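Local atomic coordinates of phenol hydroxylase component phN (Pseudomonas stutzeri, PDB entry 3U52), a protein that probably forms the diiron-bearing hydroxylase subunit of a multicomponent phenol monooxygenase, using dioxygen to add a hydroxyl group to the aromatic ring. Residues A[108-113]-A[181-186]; A[116-121]-A[188-193]; A[131-136]-A[233-238]. All coordinates share one frame; numbering follows the deposited sequence.

Interaction 1: residues A[108-113]-A[181-186]; sequences EHAAFQ and DARSAG. With FE (Fe (III) ion), chain G.
Arg183 stretches from helix 173-184 over the flank of helix 105-121, passing Ala110 before its head arrives beside Gln113. Van der Waals packing accounts for the contact of the arginine shaft with Ala110. Arg183 CD rests 3.7 Å from Ala110 O, and NE lies 4.2 Å from Ala110 CB. Alanine suits the place, since its small methyl leaves room for the arginine chain to lie against the helix backbone; the CA atoms of Ala110 and Arg183 are 8.4 Å apart. The bend of the arginine at chi3 (-72°) turns the guanidinium toward the glutamine.

The polar ends approach without bonding: Gln113 OE1 is 3.6 Å from Arg183 NH2, and the amide and guanidinium planes differ by 30°. Both groups have their partners on a chain of another protein in the assembly, where NH2 has a hydrogen bond to a polar side chain and OE1 a weak one with a polar side chain. Arg183 NE, buried here, has no polar partner in the model.

Helix 105-121 belongs to the helical bundle that carries the diiron centre of this hydroxylase family, and one face of it turns to the metal. Glu108 OE2 binds iron at 2.3 Å, while OE1 stays 3.3 Å from the metal, so the carboxylate is monodentate. Glu138 and His141 of helix 125-155 complete the protein ligands of this iron, and Gln145 NE2 holds Glu108 OE1 by a hydrogen bond, which limits rotation of the carboxylate.

Salt bridges occupy the far side of the other segment, where Asp181 meets Lys264, Arg268 and Lys446.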
loop_
_atom_site.group_PDB
_atom_site.type_symbol
_atom_site.label_atom_id
_atom_site.label_comp_id
_atom_site.label_asym_id
_atom_site.label_seq_id
_atom_site.Cartn_x
_atom_site.Cartn_y
_atom_site.Cartn_z
ATOM N N GLU A 108 -17.850 -2.667 17.038
ATOM C CA GLU A 108 -16.765 -3.573 16.633
ATOM C C GLU A 108 -15.999 -3.799 17.946
ATOM O O GLU A 108 -15.596 -4.912 18.272
ATOM C CB GLU A 108 -15.815 -2.914 15.619
ATOM C CG GLU A 108 -16.423 -2.525 14.233
ATOM C CD GLU A 108 -16.584 -3.718 13.331
ATOM O OE1 GLU A 108 -16.803 -3.549 12.119
ATOM O OE2 GLU A 108 -16.498 -4.836 13.839
ATOM N N HIS A 109 -15.772 -2.712 18.670
ATOM C CA HIS A 109 -14.981 -2.751 19.899
ATOM C C HIS A 109 -15.685 -3.537 21.021
ATOM O O HIS A 109 -15.051 -4.352 21.688
ATOM C CB HIS A 109 -14.661 -1.365 20.389
ATOM C CG HIS A 109 -13.465 -1.336 21.273
ATOM N ND1 HIS A 109 -12.187 -1.222 20.775
ATOM C CD2 HIS A 109 -13.335 -1.497 22.602
ATOM C CE1 HIS A 109 -11.320 -1.263 21.769
ATOM N NE2 HIS A 109 -11.993 -1.443 22.889
ATOM N N ALA A 110 -16.981 -3.285 21.232
ATOM C CA ALA A 110 -17.820 -4.174 22.055
ATOM C C ALA A 110 -17.725 -5.657 21.663
ATOM O O ALA A 110 -17.699 -6.520 22.540
ATOM C CB ALA A 110 -19.242 -3.737 21.994
ATOM N N ALA A 111 -17.615 -5.967 20.369
ATOM C CA ALA A 111 -17.583 -7.364 19.950
ATOM C C ALA A 111 -16.213 -7.955 20.339
ATOM O O ALA A 111 -16.102 -9.132 20.756
ATOM C CB ALA A 111 -17.848 -7.491 18.501
ATOM N N PHE A 112 -15.180 -7.124 20.244
ATOM C CA PHE A 112 -13.842 -7.544 20.695
ATOM C C PHE A 112 -13.848 -8.022 22.170
ATOM O O PHE A 112 -13.363 -9.100 22.470
ATOM C CB PHE A 112 -12.805 -6.439 20.451
ATOM C CG PHE A 112 -11.674 -6.442 21.445
ATOM C CD1 PHE A 112 -10.808 -7.568 21.566
ATOM C CD2 PHE A 112 -11.446 -5.330 22.227
ATOM C CE1 PHE A 112 -9.778 -7.576 22.452
ATOM C CE2 PHE A 112 -10.380 -5.320 23.184
ATOM C CZ PHE A 112 -9.555 -6.440 23.283
ATOM N N GLN A 113 -14.397 -7.204 23.076
ATOM C CA GLN A 113 -14.519 -7.598 24.488
ATOM C C GLN A 113 -15.453 -8.793 24.730
ATOM O O GLN A 113 -15.141 -9.630 25.545
ATOM C CB GLN A 113 -15.018 -6.425 25.338
ATOM C CG GLN A 113 -14.560 -5.080 24.909
ATOM C CD GLN A 113 -15.045 -4.000 25.798
ATOM O OE1 GLN A 113 -16.051 -3.317 25.501
ATOM N NE2 GLN A 113 -14.366 -3.838 26.927
ATOM N N ASP A 181 -27.413 -5.776 25.541
ATOM C CA ASP A 181 -28.329 -6.914 25.697
ATOM C C ASP A 181 -27.569 -8.209 25.446
ATOM O O ASP A 181 -27.564 -9.102 26.301
ATOM C CB ASP A 181 -29.528 -6.679 24.754
ATOM C CG ASP A 181 -30.695 -7.668 24.938
ATOM O OD1 ASP A 181 -30.520 -8.773 25.457
ATOM O OD2 ASP A 181 -31.808 -7.325 24.479
ATOM N N ALA A 182 -26.833 -8.289 24.314
ATOM C CA ALA A 182 -26.045 -9.499 24.002
ATOM C C ALA A 182 -24.939 -9.793 25.024
ATOM O O ALA A 182 -24.771 -10.934 25.422
ATOM C CB ALA A 182 -25.430 -9.403 22.554
ATOM N N ARG A 183 -24.189 -8.775 25.431
ATOM C CA ARG A 183 -23.080 -9.017 26.380
ATOM C C ARG A 183 -23.541 -9.265 27.857
ATOM O O ARG A 183 -22.827 -9.882 28.645
ATOM C CB ARG A 183 -22.129 -7.857 26.346
ATOM C CG ARG A 183 -21.334 -7.751 25.030
ATOM C CD ARG A 183 -20.064 -6.997 25.319
ATOM N NE ARG A 183 -20.335 -5.591 25.553
ATOM C CZ ARG A 183 -19.636 -4.785 26.353
ATOM N NH1 ARG A 183 -19.984 -3.502 26.456
ATOM N NH2 ARG A 183 -18.625 -5.247 27.079
ATOM N N SER A 184 -24.741 -8.813 28.209
ATOM C CA SER A 184 -25.275 -9.178 29.493
ATOM C C SER A 184 -25.890 -10.569 29.535
ATOM O O SER A 184 -26.123 -11.118 30.625
ATOM C CB SER A 184 -26.226 -8.117 29.964
ATOM O OG SER A 184 -27.336 -8.029 29.111
ATOM N N ALA A 185 -26.198 -11.118 28.355
ATOM C CA ALA A 185 -26.776 -12.439 28.194
ATOM C C ALA A 185 -25.650 -13.468 28.470
ATOM O O ALA A 185 -24.470 -13.094 28.545
ATOM C CB ALA A 185 -27.300 -12.601 26.775
ATOM N N GLY A 186 -26.007 -14.735 28.671
ATOM C CA GLY A 186 -24.981 -15.794 28.769
ATOM C C GLY A 186 -24.269 -16.065 27.431
ATOM O O GLY A 186 -24.595 -15.420 26.387
HETATM FE FE FE G . -16.229 -6.774 12.657
#

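Interaction 2: residues A[116-121]-A[188-193]; sequences SKVGRQ and FEFLTA
One methyl group of Val118, CG1, carries the side-chain contact between residues 116-121 and 188-193. It sits 3.9 Å from Leu191 CD1 and 4.2 Å from Phe190 CD2, and so touches the side chains of two successive residues, meeting the phenyl ring obliquely. A beta-branched valine suits the spot: its short, stiff side chain meets the longer Phe190 and Leu191 side chains where the CA atoms of Val118 and Phe190 are 8.1 Å apart. The ring comes to meet it because Phe190 CG lies anti to the backbone N (chi1 176°). Leu191 does not aim its CB at the other segment, but its CD1 end comes nearer.

Around this trio, Cys131 of helix 125-155 packs on both Val118 and Leu191, and Tyr115 meets the Phe190 ring edge to face. Leu191 also lines a hydrophobic pocket occupied by xenon, together with Phe188, Trp47 and Trp50.

Further back, side-chain-to-backbone bonds tie each segment to itself. Thr192 OG1 donates to Phe188 O at 2.9 Å, on the face of that carbonyl opposite Thr192 N. Gln121 NE2 donates to Lys117 O at 3.2 Å, from the face of that carbonyl opposite Arg120 N.

With no hydrogen bond or charge pair between the segments, attraction here is dispersion and burial of hydrocarbon, so shape fit rather than bond direction governs this contact.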
loop_
_atom_site.group_PDB
_atom_site.type_symbol
_atom_site.label_atom_id
_atom_site.label_comp_id
_atom_site.label_asym_id
_atom_site.label_seq_id
_atom_site.Cartn_x
_atom_site.Cartn_y
_atom_site.Cartn_z
ATOM N N SER A 116 -13.765 -11.935 23.381
ATOM C CA SER A 116 -12.642 -12.277 24.293
ATOM C C SER A 116 -13.198 -13.065 25.506
ATOM O O SER A 116 -12.697 -14.139 25.887
ATOM C CB SER A 116 -11.954 -11.007 24.795
ATOM O OG SER A 116 -11.264 -10.312 23.745
ATOM N N LYS A 117 -14.225 -12.505 26.132
ATOM C CA LYS A 117 -14.825 -13.172 27.271
ATOM C C LYS A 117 -15.407 -14.530 26.941
ATOM O O LYS A 117 -15.215 -15.471 27.695
ATOM C CB LYS A 117 -15.841 -12.263 27.971
ATOM C CG LYS A 117 -16.775 -13.041 28.969
ATOM C CD LYS A 117 -17.449 -12.106 29.944
ATOM C CE LYS A 117 -18.323 -12.949 30.923
ATOM N NZ LYS A 117 -17.488 -13.321 32.130
ATOM N N VAL A 118 -16.109 -14.667 25.812
ATOM C CA VAL A 118 -16.725 -15.948 25.457
ATOM C C VAL A 118 -15.658 -17.004 25.022
ATOM O O VAL A 118 -15.811 -18.227 25.235
ATOM C CB VAL A 118 -17.898 -15.657 24.418
ATOM C CG1 VAL A 118 -17.410 -15.746 22.981
ATOM C CG2 VAL A 118 -19.099 -16.543 24.665
ATOM N N GLY A 119 -14.547 -16.539 24.452
ATOM C CA GLY A 119 -13.362 -17.397 24.205
ATOM C C GLY A 119 -12.597 -17.858 25.465
ATOM O O GLY A 119 -11.583 -18.566 25.357
ATOM N N ARG A 120 -13.072 -17.447 26.653
ATOM C CA ARG A 120 -12.716 -18.073 27.944
ATOM C C ARG A 120 -13.820 -19.031 28.523
ATOM O O ARG A 120 -13.507 -19.948 29.279
ATOM C CB ARG A 120 -12.352 -16.980 28.967
ATOM C CG ARG A 120 -12.203 -17.477 30.410
ATOM C CD ARG A 120 -10.943 -18.379 30.566
ATOM N NE ARG A 120 -10.788 -18.853 31.944
ATOM C CZ ARG A 120 -11.527 -19.800 32.508
ATOM N NH1 ARG A 120 -12.487 -20.465 31.820
ATOM N NH2 ARG A 120 -11.277 -20.098 33.781
ATOM N N GLN A 121 -15.091 -18.840 28.183
ATOM C CA GLN A 121 -16.184 -19.520 28.940
ATOM C C GLN A 121 -16.544 -20.913 28.540
ATOM O O GLN A 121 -17.136 -21.613 29.359
ATOM C CB GLN A 121 -17.501 -18.734 28.945
ATOM C CG GLN A 121 -17.438 -17.354 29.491
ATOM C CD GLN A 121 -16.672 -17.236 30.758
ATOM O OE1 GLN A 121 -16.905 -17.970 31.780
ATOM N NE2 GLN A 121 -15.732 -16.291 30.741
ATOM N N PHE A 188 -24.001 -18.806 25.249
ATOM C CA PHE A 188 -24.733 -19.356 24.107
ATOM C C PHE A 188 -25.633 -18.348 23.413
ATOM O O PHE A 188 -25.741 -18.362 22.159
ATOM C CB PHE A 188 -25.484 -20.645 24.471
ATOM C CG PHE A 188 -24.553 -21.803 24.839
ATOM C CD1 PHE A 188 -24.444 -22.216 26.148
ATOM C CD2 PHE A 188 -23.834 -22.471 23.858
ATOM C CE1 PHE A 188 -23.585 -23.270 26.495
ATOM C CE2 PHE A 188 -22.960 -23.526 24.178
ATOM C CZ PHE A 188 -22.839 -23.916 25.522
ATOM N N GLU A 189 -26.294 -17.510 24.201
ATOM C CA GLU A 189 -27.159 -16.463 23.607
ATOM C C GLU A 189 -26.278 -15.415 22.933
ATOM O O GLU A 189 -26.581 -14.976 21.822
ATOM C CB GLU A 189 -28.100 -15.817 24.631
ATOM C CG GLU A 189 -29.053 -14.805 23.967
ATOM C CD GLU A 189 -30.062 -14.184 24.917
ATOM O OE1 GLU A 189 -30.840 -13.355 24.434
ATOM O OE2 GLU A 189 -30.117 -14.502 26.126
ATOM N N PHE A 190 -25.156 -15.078 23.561
ATOM C CA PHE A 190 -24.220 -14.115 22.927
ATOM C C PHE A 190 -23.841 -14.638 21.527
ATOM O O PHE A 190 -23.957 -13.899 20.517
ATOM C CB PHE A 190 -22.965 -13.866 23.763
ATOM C CG PHE A 190 -21.937 -12.947 23.086
ATOM C CD1 PHE A 190 -22.080 -11.568 23.103
ATOM C CD2 PHE A 190 -20.873 -13.484 22.378
ATOM C CE1 PHE A 190 -21.144 -10.729 22.471
ATOM C CE2 PHE A 190 -19.947 -12.660 21.744
ATOM C CZ PHE A 190 -20.089 -11.283 21.798
ATOM N N LEU A 191 -23.416 -15.896 21.463
ATOM C CA LEU A 191 -23.062 -16.476 20.151
ATOM C C LEU A 191 -24.256 -16.537 19.175
ATOM O O LEU A 191 -24.126 -16.241 17.967
ATOM C CB LEU A 191 -22.399 -17.840 20.337
ATOM C CG LEU A 191 -20.879 -17.919 20.092
ATOM C CD1 LEU A 191 -20.006 -16.609 20.137
ATOM C CD2 LEU A 191 -20.309 -19.054 20.867
ATOM N N THR A 192 -25.437 -16.889 19.678
ATOM C CA THR A 192 -26.605 -16.962 18.800
ATOM C C THR A 192 -26.978 -15.588 18.273
ATOM O O THR A 192 -27.391 -15.456 17.110
ATOM C CB THR A 192 -27.803 -17.659 19.496
ATOM O OG1 THR A 192 -27.412 -19.004 19.816
ATOM C CG2 THR A 192 -29.036 -17.694 18.562
ATOM N N ALA A 193 -26.874 -14.573 19.125
ATOM C CA ALA A 193 -27.201 -13.202 18.769
ATOM C C ALA A 193 -26.226 -12.662 17.721
ATOM O O ALA A 193 -26.611 -12.125 16.681
ATOM C CB ALA A 193 -27.092 -12.319 20.015
#

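Interaction 3: residues A[131-136]-A[233-238]; sequences CQMQAI and EARHMT. With FE (Fe (III) ion), chain H.
Gln134 lays its amide over one face of the His236 ring, the planes 25° apart, so that the two groups stack. The amide nitrogen NE2 lies 3.4 Å from His236 ND1, yet this is no hydrogen bond, since ND1 spends its lone pair on iron. Nearer the backbone, Gln134 CG adds a CH-pi contact, 4.3 Å from the ring centroid and close to the ring normal. The bend of the glutamine at chi2 (128°) brings the amide over the ring face. Its NE2 is held instead by a hydrogen bond to Glu138 OE1, joined by a weak one to Glu199 OE1; both acceptors are iron-binding carboxylates.

A water ties the other end of the amide to the opposite helix, donating to Gln134 OE1 at 2.6 Å and to His236 O at 2.8 Å.

Helices 125-155 and 220-250 each carry the Asp-Glu-X-Arg-His signature of bacterial diiron hydroxylases, here Asp137 to His141 and Asp232 to His236. From the second copy, Glu233 chelates iron through OE1 at 2.5 Å and OE2 at 2.0 Å, and His236 ND1 binds it at 2.4 Å; Glu199 completes the protein ligands. The spacing of three residues puts Glu233 and His236 on the same side of the helix, one turn apart.

Second-shell polar bonds steady this arrangement. Asp137 accepts from His236 NE2, which fixes the rotation of the ring, and makes a salt bridge with Arg235, whose NH2 also meets Asp232.

Looser packing lies beyond, where the thioether SD of Met133 comes within 4.5 Å of Arg235 NE, with Phe54 and Tyr61 touching both side chains.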
loop_
_atom_site.group_PDB
_atom_site.type_symbol
_atom_site.label_atom_id
_atom_site.label_comp_id
_atom_site.label_asym_id
_atom_site.label_seq_id
_atom_site.Cartn_x
_atom_site.Cartn_y
_atom_site.Cartn_z
ATOM N N CYS A 131 -13.532 -18.439 18.760
ATOM C CA CYS A 131 -14.010 -17.188 19.391
ATOM C C CYS A 131 -12.901 -16.196 19.618
ATOM O O CYS A 131 -13.103 -14.997 19.455
ATOM C CB CYS A 131 -14.739 -17.433 20.719
ATOM S SG CYS A 131 -16.317 -18.216 20.443
ATOM N N GLN A 132 -11.731 -16.689 20.014
ATOM C CA GLN A 132 -10.602 -15.798 20.257
ATOM C C GLN A 132 -10.080 -15.196 18.949
ATOM O O GLN A 132 -9.613 -14.072 18.933
ATOM C CB GLN A 132 -9.470 -16.543 20.913
ATOM C CG GLN A 132 -9.738 -16.922 22.386
ATOM C CD GLN A 132 -8.578 -17.742 22.950
ATOM O OE1 GLN A 132 -7.500 -17.833 22.336
ATOM N NE2 GLN A 132 -8.816 -18.392 24.073
ATOM N N MET A 133 -10.055 -15.967 17.879
ATOM C CA MET A 133 -9.597 -15.412 16.596
ATOM C C MET A 133 -10.597 -14.365 16.106
ATOM O O MET A 133 -10.181 -13.317 15.605
ATOM C CB MET A 133 -9.418 -16.484 15.577
ATOM C CG MET A 133 -8.279 -16.106 14.629
ATOM S SD MET A 133 -7.933 -17.451 13.419
ATOM C CE MET A 133 -6.820 -18.435 14.463
ATOM N N GLN A 134 -11.902 -14.604 16.341
ATOM C CA GLN A 134 -12.907 -13.592 16.058
ATOM C C GLN A 134 -12.691 -12.319 16.917
ATOM O O GLN A 134 -12.680 -11.202 16.404
ATOM C CB GLN A 134 -14.335 -14.150 16.205
ATOM C CG GLN A 134 -15.351 -13.070 16.076
ATOM C CD GLN A 134 -16.419 -13.357 15.074
ATOM O OE1 GLN A 134 -16.606 -14.498 14.640
ATOM N NE2 GLN A 134 -17.139 -12.300 14.679
ATOM N N ALA A 135 -12.428 -12.493 18.207
ATOM C CA ALA A 135 -12.140 -11.339 19.066
ATOM C C ALA A 135 -11.013 -10.443 18.528
ATOM O O ALA A 135 -11.151 -9.201 18.471
ATOM C CB ALA A 135 -11.791 -11.820 20.492
ATOM N N ILE A 136 -9.891 -11.038 18.152
ATOM C CA ILE A 136 -8.776 -10.184 17.713
ATOM C C ILE A 136 -9.076 -9.585 16.298
ATOM O O ILE A 136 -8.627 -8.489 15.985
ATOM C CB ILE A 136 -7.414 -10.902 17.832
ATOM C CG1 ILE A 136 -6.262 -9.901 17.708
ATOM C CG2 ILE A 136 -7.348 -11.971 16.766
ATOM C CD1 ILE A 136 -4.845 -10.524 17.938
ATOM N N GLU A 233 -14.563 -11.741 7.312
ATOM C CA GLU A 233 -16.003 -12.030 7.445
ATOM C C GLU A 233 -16.381 -13.377 6.939
ATOM O O GLU A 233 -17.349 -13.933 7.437
ATOM C CB GLU A 233 -16.909 -10.978 6.766
ATOM C CG GLU A 233 -16.794 -9.588 7.390
ATOM C CD GLU A 233 -16.858 -9.576 8.929
ATOM O OE1 GLU A 233 -15.988 -8.935 9.527
ATOM O OE2 GLU A 233 -17.742 -10.180 9.574
ATOM N N ALA A 234 -15.645 -13.896 5.958
ATOM C CA ALA A 234 -15.797 -15.283 5.551
ATOM C C ALA A 234 -15.603 -16.251 6.727
ATOM O O ALA A 234 -16.346 -17.223 6.849
ATOM C CB ALA A 234 -14.833 -15.635 4.414
ATOM N N ARG A 235 -14.601 -16.024 7.572
ATOM C CA ARG A 235 -14.440 -16.867 8.746
ATOM C C ARG A 235 -15.606 -16.634 9.739
ATOM O O ARG A 235 -16.066 -17.557 10.425
ATOM C CB ARG A 235 -13.119 -16.539 9.445
ATOM C CG ARG A 235 -11.874 -16.905 8.648
ATOM C CD ARG A 235 -10.672 -16.911 9.581
ATOM N NE ARG A 235 -10.390 -15.583 10.158
ATOM C CZ ARG A 235 -9.690 -14.642 9.521
ATOM N NH1 ARG A 235 -9.189 -14.878 8.313
ATOM N NH2 ARG A 235 -9.458 -13.472 10.081
ATOM N N HIS A 236 -16.013 -15.377 9.879
ATOM C CA HIS A 236 -17.028 -15.029 10.893
ATOM C C HIS A 236 -18.386 -15.640 10.520
ATOM O O HIS A 236 -19.101 -16.133 11.394
ATOM C CB HIS A 236 -17.113 -13.511 11.104
ATOM C CG HIS A 236 -15.815 -12.921 11.569
ATOM N ND1 HIS A 236 -15.622 -11.567 11.715
ATOM C CD2 HIS A 236 -14.632 -13.504 11.881
ATOM C CE1 HIS A 236 -14.385 -11.342 12.132
ATOM N NE2 HIS A 236 -13.755 -12.496 12.209
ATOM N N MET A 237 -18.721 -15.627 9.235
ATOM C CA MET A 237 -19.950 -16.287 8.771
ATOM C C MET A 237 -19.928 -17.795 8.980
ATOM O O MET A 237 -20.946 -18.369 9.331
ATOM C CB MET A 237 -20.211 -16.019 7.278
ATOM C CG MET A 237 -20.365 -14.563 6.965
ATOM S SD MET A 237 -20.604 -14.294 5.185
ATOM C CE MET A 237 -22.363 -14.648 5.045
ATOM N N THR A 238 -18.784 -18.435 8.734
ATOM C CA THR A 238 -18.667 -19.860 8.946
ATOM C C THR A 238 -18.775 -20.243 10.417
ATOM O O THR A 238 -19.399 -21.279 10.762
ATOM C CB THR A 238 -17.374 -20.451 8.339
ATOM O OG1 THR A 238 -17.163 -19.910 7.024
ATOM C CG2 THR A 238 -17.557 -21.957 8.233
HETATM FE FE FE H . -17.248 -9.868 11.522
HETATM O O HOH W 1 -19.051 -15.114 13.981
#

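All three contacts are buried within the hydroxylase helices, but their chemistry changes with place. Interactions 1 and 2 share helix 105-121 and face consecutive helices, 173-184 and 187-216; the Phe190 ring joins them by packing against Arg183 as well as Val118. Interaction 3 pairs helices 125-155 and 220-250, and is linked to interaction 2 by a probable hydrogen bond from Gln132 NE2 to Gly119 O and by Cys131 against Val118. Each lies near a chain of another protein, but in interaction 1 the touching polar groups, Arg183 and Gln113, themselves bond to it; interaction 2 is wholly apolar, and interaction 3 is built around iron. Glu108 in interaction 1 serves the other iron of the centre.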